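Local coordinates for lipoxygenase (Cyanothece sp., PDB 5EK8), which is a 9R-lipoxygenase, a non-heme iron enzyme that probably catalyses the insertion of molecular oxygen into polyunsaturated fatty acids, at residues Q272-F277 / S511-Y516; E294-L299 / P306-I311; I71-W76 / L117-N122. All coordinates share one frame; numbering follows the deposited sequence.

Contact 1: residues Q272-F277 / S511-Y516; sequences QFKMSF and SDYEWY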
loop_
_atom_site.group_PDB
_atom_site.type_symbol
_atom_site.label_atom_id
_atom_site.label_comp_id
_atom_site.label_asym_id
_atom_site.label_seq_id
_atom_site.Cartn_x
_atom_site.Cartn_y
_atom_site.Cartn_z
ATOM N N GLN A 272 23.723 12.821 21.582
ATOM C CA GLN A 272 23.908 13.239 20.197
ATOM C C GLN A 272 23.145 12.324 19.252
ATOM O O GLN A 272 23.146 11.106 19.415
ATOM C CB GLN A 272 25.391 13.262 19.829
ATOM C CG GLN A 272 26.131 14.471 20.362
ATOM C CD GLN A 272 25.700 15.755 19.684
ATOM O OE1 GLN A 272 25.344 15.759 18.504
ATOM N NE2 GLN A 272 25.721 16.855 20.431
ATOM N N PHE A 273 22.481 12.928 18.272
ATOM C CA PHE A 273 21.656 12.207 17.313
ATOM C C PHE A 273 21.945 12.715 15.914
ATOM O O PHE A 273 22.536 13.781 15.747
ATOM C CB PHE A 273 20.165 12.368 17.629
ATOM C CG PHE A 273 19.704 11.600 18.835
ATOM C CD1 PHE A 273 19.041 10.394 18.690
ATOM C CD2 PHE A 273 19.922 12.088 20.112
ATOM C CE1 PHE A 273 18.607 9.688 19.795
ATOM C CE2 PHE A 273 19.494 11.383 21.224
ATOM C CZ PHE A 273 18.835 10.181 21.064
ATOM N N LYS A 274 21.528 11.951 14.912
ATOM C CA LYS A 274 21.677 12.372 13.528
ATOM C C LYS A 274 20.796 11.563 12.592
ATOM O O LYS A 274 20.315 10.484 12.945
ATOM C CB LYS A 274 23.132 12.261 13.075
ATOM C CG LYS A 274 23.612 10.836 12.885
ATOM C CD LYS A 274 24.993 10.794 12.255
ATOM C CE LYS A 274 24.988 11.372 10.857
ATOM N NZ LYS A 274 26.288 11.117 10.167
ATOM N N MET A 275 20.575 12.110 11.401
ATOM C CA MET A 275 19.871 11.406 10.341
ATOM C C MET A 275 20.587 11.632 9.009
ATOM O O MET A 275 20.951 12.760 8.664
ATOM C CB MET A 275 18.412 11.853 10.258
ATOM C CG MET A 275 17.562 11.062 9.262
ATOM S SD MET A 275 16.930 9.481 9.871
ATOM C CE MET A 275 18.305 8.373 9.559
ATOM N N SER A 276 20.801 10.545 8.277
ATOM C CA SER A 276 21.612 10.585 7.073
ATOM C C SER A 276 20.805 10.229 5.840
ATOM O O SER A 276 20.100 9.219 5.809
ATOM C CB SER A 276 22.800 9.624 7.194
ATOM O OG SER A 276 23.564 9.878 8.359
ATOM N N PHE A 277 20.927 11.064 4.819
ATOM C CA PHE A 277 20.431 10.715 3.502
ATOM C C PHE A 277 21.571 10.826 2.497
ATOM O O PHE A 277 22.018 11.927 2.167
ATOM C CB PHE A 277 19.254 11.605 3.110
ATOM C CG PHE A 277 18.044 11.417 3.983
ATOM C CD1 PHE A 277 17.394 10.193 4.033
ATOM C CD2 PHE A 277 17.555 12.465 4.752
ATOM C CE1 PHE A 277 16.288 10.012 4.835
ATOM C CE2 PHE A 277 16.447 12.293 5.556
ATOM C CZ PHE A 277 15.809 11.066 5.596
ATOM N N SER A 511 30.594 4.684 12.060
ATOM C CA SER A 511 31.149 3.844 13.112
ATOM C C SER A 511 30.725 4.369 14.478
ATOM O O SER A 511 30.523 3.600 15.422
ATOM C CB SER A 511 32.674 3.797 13.008
ATOM O OG SER A 511 33.090 3.616 11.664
ATOM N N ASP A 512 30.575 5.689 14.562
ATOM C CA ASP A 512 30.246 6.368 15.811
ATOM C C ASP A 512 28.762 6.234 16.141
ATOM O O ASP A 512 28.375 6.180 17.309
ATOM C CB ASP A 512 30.643 7.849 15.725
ATOM C CG ASP A 512 30.789 8.507 17.095
ATOM O OD1 ASP A 512 30.227 7.990 18.085
ATOM O OD2 ASP A 512 31.476 9.550 17.179
ATOM N N TYR A 513 27.932 6.170 15.109
ATOM C CA TYR A 513 26.489 6.190 15.312
ATOM C C TYR A 513 25.834 4.847 15.031
ATOM O O TYR A 513 26.246 4.118 14.131
ATOM C CB TYR A 513 25.849 7.261 14.430
ATOM C CG TYR A 513 26.021 8.672 14.937
ATOM C CD1 TYR A 513 25.007 9.293 15.659
ATOM C CD2 TYR A 513 27.186 9.388 14.692
ATOM C CE1 TYR A 513 25.142 10.584 16.123
ATOM C CE2 TYR A 513 27.333 10.691 15.156
ATOM C CZ TYR A 513 26.303 11.281 15.872
ATOM O OH TYR A 513 26.422 12.567 16.346
ATOM N N GLU A 514 24.805 4.533 15.811
ATOM C CA GLU A 514 24.002 3.341 15.584
ATOM C C GLU A 514 22.529 3.723 15.596
ATOM O O GLU A 514 22.169 4.736 16.169
ATOM C CB GLU A 514 24.287 2.281 16.648
ATOM C CG GLU A 514 24.107 0.866 16.142
ATOM C CD GLU A 514 24.920 0.605 14.886
ATOM O OE1 GLU A 514 26.165 0.514 14.993
ATOM O OE2 GLU A 514 24.312 0.508 13.794
ATOM N N TRP A 515 21.674 2.929 14.962
ATOM C CA TRP A 515 20.242 3.184 15.049
ATOM C C TRP A 515 19.808 3.137 16.515
ATOM O O TRP A 515 20.094 2.171 17.220
ATOM C CB TRP A 515 19.457 2.172 14.218
ATOM C CG TRP A 515 19.844 2.151 12.765
ATOM C CD1 TRP A 515 20.585 1.199 12.131
ATOM C CD2 TRP A 515 19.509 3.127 11.768
ATOM N NE1 TRP A 515 20.731 1.518 10.803
ATOM C CE2 TRP A 515 20.085 2.699 10.555
ATOM C CE3 TRP A 515 18.782 4.320 11.784
ATOM C CZ2 TRP A 515 19.951 3.417 9.370
ATOM C CZ3 TRP A 515 18.653 5.033 10.606
ATOM C CH2 TRP A 515 19.232 4.579 9.416
ATOM N N TYR A 516 19.137 4.185 16.973
ATOM C CA TYR A 516 18.803 4.309 18.387
ATOM C C TYR A 516 17.826 3.224 18.830
ATOM O O TYR A 516 17.770 2.877 20.008
ATOM C CB TYR A 516 18.220 5.697 18.678
ATOM C CG TYR A 516 16.715 5.788 18.523
ATOM C CD1 TYR A 516 15.879 5.712 19.627
ATOM C CD2 TYR A 516 16.133 5.943 17.273
ATOM C CE1 TYR A 516 14.505 5.788 19.491
ATOM C CE2 TYR A 516 14.762 6.021 17.128
ATOM C CZ TYR A 516 13.953 5.945 18.240
ATOM O OH TYR A 516 12.586 6.020 18.105
#

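Contact 2: residues E294-L299 / P306-I311; sequences EAYFVL and PTMITI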
loop_
_atom_site.group_PDB
_atom_site.type_symbol
_atom_site.label_atom_id
_atom_site.label_comp_id
_atom_site.label_asym_id
_atom_site.label_seq_id
_atom_site.Cartn_x
_atom_site.Cartn_y
_atom_site.Cartn_z
ATOM N N GLU A 294 23.036 15.428 5.967
ATOM C CA GLU A 294 23.023 14.798 7.275
ATOM C C GLU A 294 22.683 15.833 8.333
ATOM O O GLU A 294 23.346 16.863 8.441
ATOM C CB GLU A 294 24.371 14.132 7.562
ATOM C CG GLU A 294 24.770 13.115 6.500
ATOM C CD GLU A 294 25.956 12.261 6.905
ATOM O OE1 GLU A 294 27.107 12.656 6.602
ATOM O OE2 GLU A 294 25.734 11.194 7.521
ATOM N N ALA A 295 21.633 15.569 9.102
ATOM C CA ALA A 295 21.211 16.512 10.132
ATOM C C ALA A 295 21.579 15.986 11.503
ATOM O O ALA A 295 21.299 14.845 11.827
ATOM C CB ALA A 295 19.715 16.777 10.049
ATOM N N TYR A 296 22.211 16.830 12.301
ATOM C CA TYR A 296 22.646 16.459 13.633
ATOM C C TYR A 296 21.781 17.171 14.659
ATOM O O TYR A 296 21.429 18.341 14.488
ATOM C CB TYR A 296 24.120 16.805 13.833
ATOM C CG TYR A 296 25.051 16.082 12.887
ATOM C CD1 TYR A 296 25.811 15.003 13.323
ATOM C CD2 TYR A 296 25.167 16.472 11.559
ATOM C CE1 TYR A 296 26.665 14.336 12.466
ATOM C CE2 TYR A 296 26.012 15.811 10.690
ATOM C CZ TYR A 296 26.765 14.743 11.147
ATOM O OH TYR A 296 27.613 14.082 10.279
ATOM N N PHE A 297 21.434 16.456 15.722
ATOM C CA PHE A 297 20.593 17.002 16.779
ATOM C C PHE A 297 21.208 16.687 18.132
ATOM O O PHE A 297 21.991 15.757 18.256
ATOM C CB PHE A 297 19.175 16.432 16.702
ATOM C CG PHE A 297 18.568 16.492 15.328
ATOM C CD1 PHE A 297 17.771 17.562 14.954
ATOM C CD2 PHE A 297 18.797 15.478 14.409
ATOM C CE1 PHE A 297 17.209 17.620 13.691
ATOM C CE2 PHE A 297 18.239 15.531 13.142
ATOM C CZ PHE A 297 17.442 16.604 12.785
ATOM N N VAL A 298 20.870 17.476 19.141
ATOM C CA VAL A 298 21.295 17.168 20.497
ATOM C C VAL A 298 20.054 17.061 21.380
ATOM O O VAL A 298 19.038 17.707 21.121
ATOM C CB VAL A 298 22.274 18.232 21.052
ATOM C CG1 VAL A 298 21.552 19.579 21.277
ATOM C CG2 VAL A 298 22.942 17.734 22.331
ATOM N N LEU A 299 20.129 16.220 22.404
ATOM C CA LEU A 299 19.021 16.050 23.333
ATOM C C LEU A 299 19.341 16.741 24.651
ATOM O O LEU A 299 20.263 16.345 25.365
ATOM C CB LEU A 299 18.732 14.568 23.561
ATOM C CG LEU A 299 17.570 14.235 24.498
ATOM C CD1 LEU A 299 16.236 14.570 23.849
ATOM C CD2 LEU A 299 17.624 12.773 24.912
ATOM N N PRO A 306 18.419 21.144 16.799
ATOM C CA PRO A 306 19.347 20.876 15.695
ATOM C C PRO A 306 20.693 21.562 15.912
ATOM O O PRO A 306 20.729 22.760 16.180
ATOM C CB PRO A 306 18.621 21.453 14.481
ATOM C CG PRO A 306 17.790 22.568 15.044
ATOM C CD PRO A 306 17.414 22.165 16.450
ATOM N N THR A 307 21.784 20.812 15.809
ATOM C CA THR A 307 23.110 21.375 16.040
ATOM C C THR A 307 23.792 21.790 14.738
ATOM O O THR A 307 24.409 22.854 14.672
ATOM C CB THR A 307 24.005 20.388 16.785
ATOM O OG1 THR A 307 24.165 19.203 15.996
ATOM C CG2 THR A 307 23.375 20.020 18.111
ATOM N N MET A 308 23.693 20.949 13.712
ATOM C CA MET A 308 24.171 21.320 12.382
ATOM C C MET A 308 23.527 20.481 11.286
ATOM O O MET A 308 22.837 19.510 11.556
ATOM C CB MET A 308 25.696 21.198 12.287
ATOM C CG MET A 308 26.233 19.777 12.349
ATOM S SD MET A 308 28.015 19.722 12.039
ATOM C CE MET A 308 28.643 20.753 13.366
ATOM N N ILE A 309 23.745 20.894 10.045
ATOM C CA ILE A 309 23.310 20.155 8.875
ATOM C C ILE A 309 24.450 20.235 7.888
ATOM O O ILE A 309 24.918 21.326 7.553
ATOM C CB ILE A 309 22.017 20.728 8.231
ATOM C CG1 ILE A 309 20.830 20.653 9.194
ATOM C CG2 ILE A 309 21.681 19.996 6.932
ATOM C CD1 ILE A 309 19.570 21.252 8.632
ATOM N N THR A 310 24.922 19.079 7.447
ATOM C CA THR A 310 25.965 19.040 6.445
ATOM C C THR A 310 25.355 18.671 5.105
ATOM O O THR A 310 24.434 17.842 5.025
ATOM C CB THR A 310 27.075 18.048 6.814
ATOM O OG1 THR A 310 26.619 16.706 6.587
ATOM C CG2 THR A 310 27.465 18.222 8.269
ATOM N N ILE A 311 25.861 19.308 4.057
ATOM C CA ILE A 311 25.355 19.073 2.715
ATOM C C ILE A 311 26.499 18.812 1.741
ATOM O O ILE A 311 27.402 19.633 1.584
ATOM C CB ILE A 311 24.516 20.263 2.202
ATOM C CG1 ILE A 311 23.299 20.501 3.098
ATOM C CG2 ILE A 311 24.072 20.019 0.769
ATOM C CD1 ILE A 311 22.465 21.711 2.689
#

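Contact 3: residues I71-W76 / L117-N122; sequences IELEVW and LRVIDN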
loop_
_atom_site.group_PDB
_atom_site.type_symbol
_atom_site.label_atom_id
_atom_site.label_comp_id
_atom_site.label_asym_id
_atom_site.label_seq_id
_atom_site.Cartn_x
_atom_site.Cartn_y
_atom_site.Cartn_z
ATOM N N ILE A 71 -12.311 -24.008 -1.968
ATOM C CA ILE A 71 -12.982 -22.953 -2.709
ATOM C C ILE A 71 -14.305 -23.484 -3.247
ATOM O O ILE A 71 -14.416 -24.660 -3.607
ATOM C CB ILE A 71 -12.093 -22.408 -3.850
ATOM C CG1 ILE A 71 -12.548 -21.007 -4.259
ATOM C CG2 ILE A 71 -12.053 -23.370 -5.038
ATOM C CD1 ILE A 71 -11.469 -20.208 -4.941
ATOM N N GLU A 72 -15.319 -22.626 -3.263
ATOM C CA GLU A 72 -16.660 -23.060 -3.625
ATOM C C GLU A 72 -16.796 -23.239 -5.128
ATOM O O GLU A 72 -16.281 -22.445 -5.916
ATOM C CB GLU A 72 -17.712 -22.073 -3.106
ATOM C CG GLU A 72 -17.960 -22.180 -1.609
ATOM C CD GLU A 72 -18.916 -21.122 -1.083
ATOM O OE1 GLU A 72 -19.877 -20.765 -1.800
ATOM O OE2 GLU A 72 -18.702 -20.643 0.052
ATOM N N LEU A 73 -17.491 -24.304 -5.506
ATOM C CA LEU A 73 -17.732 -24.621 -6.902
ATOM C C LEU A 73 -19.222 -24.781 -7.153
ATOM O O LEU A 73 -19.935 -25.383 -6.346
ATOM C CB LEU A 73 -16.993 -25.900 -7.298
ATOM C CG LEU A 73 -15.695 -25.800 -8.098
ATOM C CD1 LEU A 73 -14.842 -24.631 -7.646
ATOM C CD2 LEU A 73 -14.930 -27.105 -7.950
ATOM N N GLU A 74 -19.690 -24.242 -8.271
ATOM C CA GLU A 74 -21.086 -24.401 -8.650
ATOM C C GLU A 74 -21.200 -25.069 -10.020
ATOM O O GLU A 74 -20.530 -24.676 -10.976
ATOM C CB GLU A 74 -21.805 -23.049 -8.648
ATOM C CG GLU A 74 -21.887 -22.383 -7.272
ATOM C CD GLU A 74 -22.603 -21.032 -7.293
ATOM O OE1 GLU A 74 -22.837 -20.488 -8.395
ATOM O OE2 GLU A 74 -22.931 -20.513 -6.203
ATOM N N VAL A 75 -22.034 -26.094 -10.105
ATOM C CA VAL A 75 -22.293 -26.741 -11.383
ATOM C C VAL A 75 -23.504 -26.101 -12.051
ATOM O O VAL A 75 -24.593 -26.058 -11.486
ATOM C CB VAL A 75 -22.522 -28.252 -11.222
ATOM C CG1 VAL A 75 -23.174 -28.827 -12.470
ATOM C CG2 VAL A 75 -21.208 -28.949 -10.933
ATOM N N TRP A 76 -23.291 -25.592 -13.257
ATOM C CA TRP A 76 -24.336 -24.926 -14.017
ATOM C C TRP A 76 -24.498 -25.557 -15.386
ATOM O O TRP A 76 -23.557 -26.123 -15.932
ATOM C CB TRP A 76 -24.016 -23.437 -14.184
ATOM C CG TRP A 76 -24.136 -22.629 -12.934
ATOM C CD1 TRP A 76 -23.285 -22.639 -11.875
ATOM C CD2 TRP A 76 -25.159 -21.672 -12.618
ATOM N NE1 TRP A 76 -23.712 -21.754 -10.911
ATOM C CE2 TRP A 76 -24.861 -21.150 -11.344
ATOM C CE3 TRP A 76 -26.298 -21.213 -13.288
ATOM C CZ2 TRP A 76 -25.663 -20.188 -10.723
ATOM C CZ3 TRP A 76 -27.090 -20.255 -12.673
ATOM C CH2 TRP A 76 -26.773 -19.761 -11.399
ATOM N N LEU A 117 -18.563 -25.338 -15.103
ATOM C CA LEU A 117 -18.127 -25.281 -13.717
ATOM C C LEU A 117 -17.716 -23.870 -13.318
ATOM O O LEU A 117 -16.886 -23.250 -13.976
ATOM C CB LEU A 117 -16.967 -26.247 -13.489
ATOM C CG LEU A 117 -16.667 -26.600 -12.034
ATOM C CD1 LEU A 117 -17.817 -27.400 -11.435
ATOM C CD2 LEU A 117 -15.351 -27.365 -11.943
ATOM N N ARG A 118 -18.298 -23.361 -12.240
ATOM C CA ARG A 118 -17.969 -22.021 -11.778
ATOM C C ARG A 118 -17.166 -22.043 -10.484
ATOM O O ARG A 118 -17.564 -22.667 -9.498
ATOM C CB ARG A 118 -19.237 -21.190 -11.581
ATOM C CG ARG A 118 -20.073 -21.037 -12.835
ATOM C CD ARG A 118 -21.100 -19.929 -12.685
ATOM N NE ARG A 118 -22.057 -19.929 -13.786
ATOM C CZ ARG A 118 -23.113 -19.125 -13.858
ATOM N NH1 ARG A 118 -23.348 -18.246 -12.892
ATOM N NH2 ARG A 118 -23.933 -19.199 -14.898
ATOM N N VAL A 119 -16.026 -21.363 -10.510
ATOM C CA VAL A 119 -15.241 -21.113 -9.317
ATOM C C VAL A 119 -15.768 -19.836 -8.682
ATOM O O VAL A 119 -15.802 -18.776 -9.330
ATOM C CB VAL A 119 -13.731 -20.974 -9.624
ATOM C CG1 VAL A 119 -12.938 -20.845 -8.333
ATOM C CG2 VAL A 119 -13.233 -22.170 -10.440
ATOM N N ILE A 120 -16.165 -19.960 -7.416
ATOM C CA ILE A 120 -16.868 -18.914 -6.688
ATOM C C ILE A 120 -16.036 -18.290 -5.563
ATOM O O ILE A 120 -15.531 -18.981 -4.677
ATOM C CB ILE A 120 -18.185 -19.460 -6.084
ATOM C CG1 ILE A 120 -19.047 -20.092 -7.177
ATOM C CG2 ILE A 120 -18.958 -18.357 -5.369
ATOM C CD1 ILE A 120 -19.428 -19.129 -8.275
ATOM N N ASP A 121 -15.919 -16.967 -5.621
ATOM C CA ASP A 121 -15.264 -16.158 -4.598
ATOM C C ASP A 121 -16.312 -15.689 -3.595
ATOM O O ASP A 121 -17.506 -15.833 -3.854
ATOM C CB ASP A 121 -14.581 -14.958 -5.253
ATOM C CG ASP A 121 -13.303 -14.560 -4.566
ATOM O OD1 ASP A 121 -13.246 -14.640 -3.321
ATOM O OD2 ASP A 121 -12.360 -14.155 -5.279
ATOM N N ASN A 122 -15.886 -15.127 -2.465
ATOM C CA ASN A 122 -16.824 -14.422 -1.585
ATOM C C ASN A 122 -16.169 -13.546 -0.514
ATOM O O ASN A 122 -15.113 -13.875 0.023
ATOM C CB ASN A 122 -17.785 -15.413 -0.908
ATOM C CG ASN A 122 -17.137 -16.196 0.207
ATOM O OD1 ASN A 122 -17.105 -15.753 1.356
ATOM N ND2 ASN A 122 -16.632 -17.377 -0.118
#

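Contact 1: residues Q272-F277 / S511-Y516
K274 lays its aliphatic chain over one face of the Y513 ring. CD sits nearly above the middle of the ring, 3.5 Å from its centroid and 8° off the ring normal, a CH-pi contact, while CG comes within 3.5 Å of Y513 CD1. A bend at chi3 (-64°) then lifts the ammonium group away from that face, so that the cation-pi attraction, with NZ 5.4 Å from the centroid, is at most weak. The charge is held instead by salt bridges to E294 and D510, and Y296 OH is hydrogen-bonded to it; these polar partners fix the end of a chain whose middle is pressed on an aromatic surface. The phenol end of Y513 reaches back to Q272, with OH 3.7 Å from CB.

M275 and F273, whose side chains leave the other face of strand 272-277, make the remaining apolar contacts. M275 is bent at chi2 and chi3, and its CE methyl meets the edge of the W515 indole near the ring plane, 3.5 Å from CZ3. F273 touches more loosely: CE1 lies 4.2 Å from Y516 CB, and the Y516 ring leads off to bond its hydroxyl to Q444 O.

No hydrogen bond joins the two segments. The strand axes cross at 73° and stay 8.3 Å apart, since strand 264-266 lies between them and pairs with Q272 and K274 through S266 and K264. Side chains thus bridge next-but-one strands near one margin of a small antiparallel sheet, where strand 513-515 is outermost, away from the iron site of the lipoxygenase fold.

Contact 2: residues E294-L299 / P306-I311
The Y296 ring runs alongside M308, both side chains pointing the same way, and has M308 O in plane at its edge. Set between backbone N and carbonyl carbon (chi1 68°), M308 CG approaches obliquely, 3.6 Å from Y296 CD2, and SD lies 4.8 Å from the ring centroid in a slanted Met-aromatic contact. T310 CG2 adds an oblique touch, 3.7 Å from Y296 CE2. The other flat group, the F297 ring, meets P306 at a slant, with CD1 3.7 Å from P306 CA.

The backbones pair antiparallel. E294 and T310 form a hydrogen-bonded pair with two bonds, and Y296 N gives a nearly straight bond to M308 O (2.9 Å, 173°). The register then slips by one: T307 and M308 both face Y296, a classic beta bulge. T307 N reaches Y296 O at 2.8 Å from above the carbonyl plane, and T307 CG2 packs against V298 CB at 3.6 Å.

The segments are the two arms of the hairpin 291-300/303-313. On the face of A295, F297, P306 and I309, helices 247-256 and 337-377 pack, with F250 touching both F297 and I309. Strand 272-277 flanks the first arm, and Y331 pairs with I309 on the second.

Contact 3: residues I71-W76 / L117-N122
W76 and R118 stack across neighbouring strands of a four-stranded antiparallel sheet, probably part of the PLAT domain. The guanidinium lies flat on the indole, planes 4° apart, with R118 CZ 3.6 Å from the centroid of the five-membered ring, a cation-pi contact. R118 CD adds a CH-pi touch over the same ring at 3.8 Å. The chain of R118 runs extended from CG to NE, carrying the guanidinium out over the indole, and a salt bridge from NE to E116 helps hold its rotation.

E74 N bonds to R118 O and R118 N to E74 O, both at 2.9 Å. L73 with V119 and V75 with L117 are the non-hydrogen-bonded pairs.

Their side chains form the apolar face: L117 puts CD1 3.8 Å from V75 CG2 and CD2 4.0 Å from L73 CD2, while F98 of strand 97-102 touches L73 and L117. On the face of E74 and R118, I120 CG1 packs 3.7 Å from E74 CG. The carboxylate of E74 helps hold the indole: W76 NE1 donates to E74 OE1 at 2.9 Å; the oxygen lies near the indole plane and is met on its anti side, 30° out of the carboxylate plane.

How the contacts relate
Contact 3 closes first along the chain, before contact 1 opens; contact 2 is nested inside the long loop that contact 1 closes. Contacts 1 and 2 share one antiparallel sheet, in which strands 272-277 and 291-300 are neighbours, and their centres lie about 10 Å apart. They meet at E294, which S276 OG reaches from the neighbouring strand. Contact 3 belongs to a separate four-stranded sheet on the opposite side of the chain's centre, its centre about 56 Å from that of contact 1 and 61 Å from that of contact 2. The two sheets therefore occupy opposite flanks of an enzyme with more helix than strand, all three contacts away from the iron.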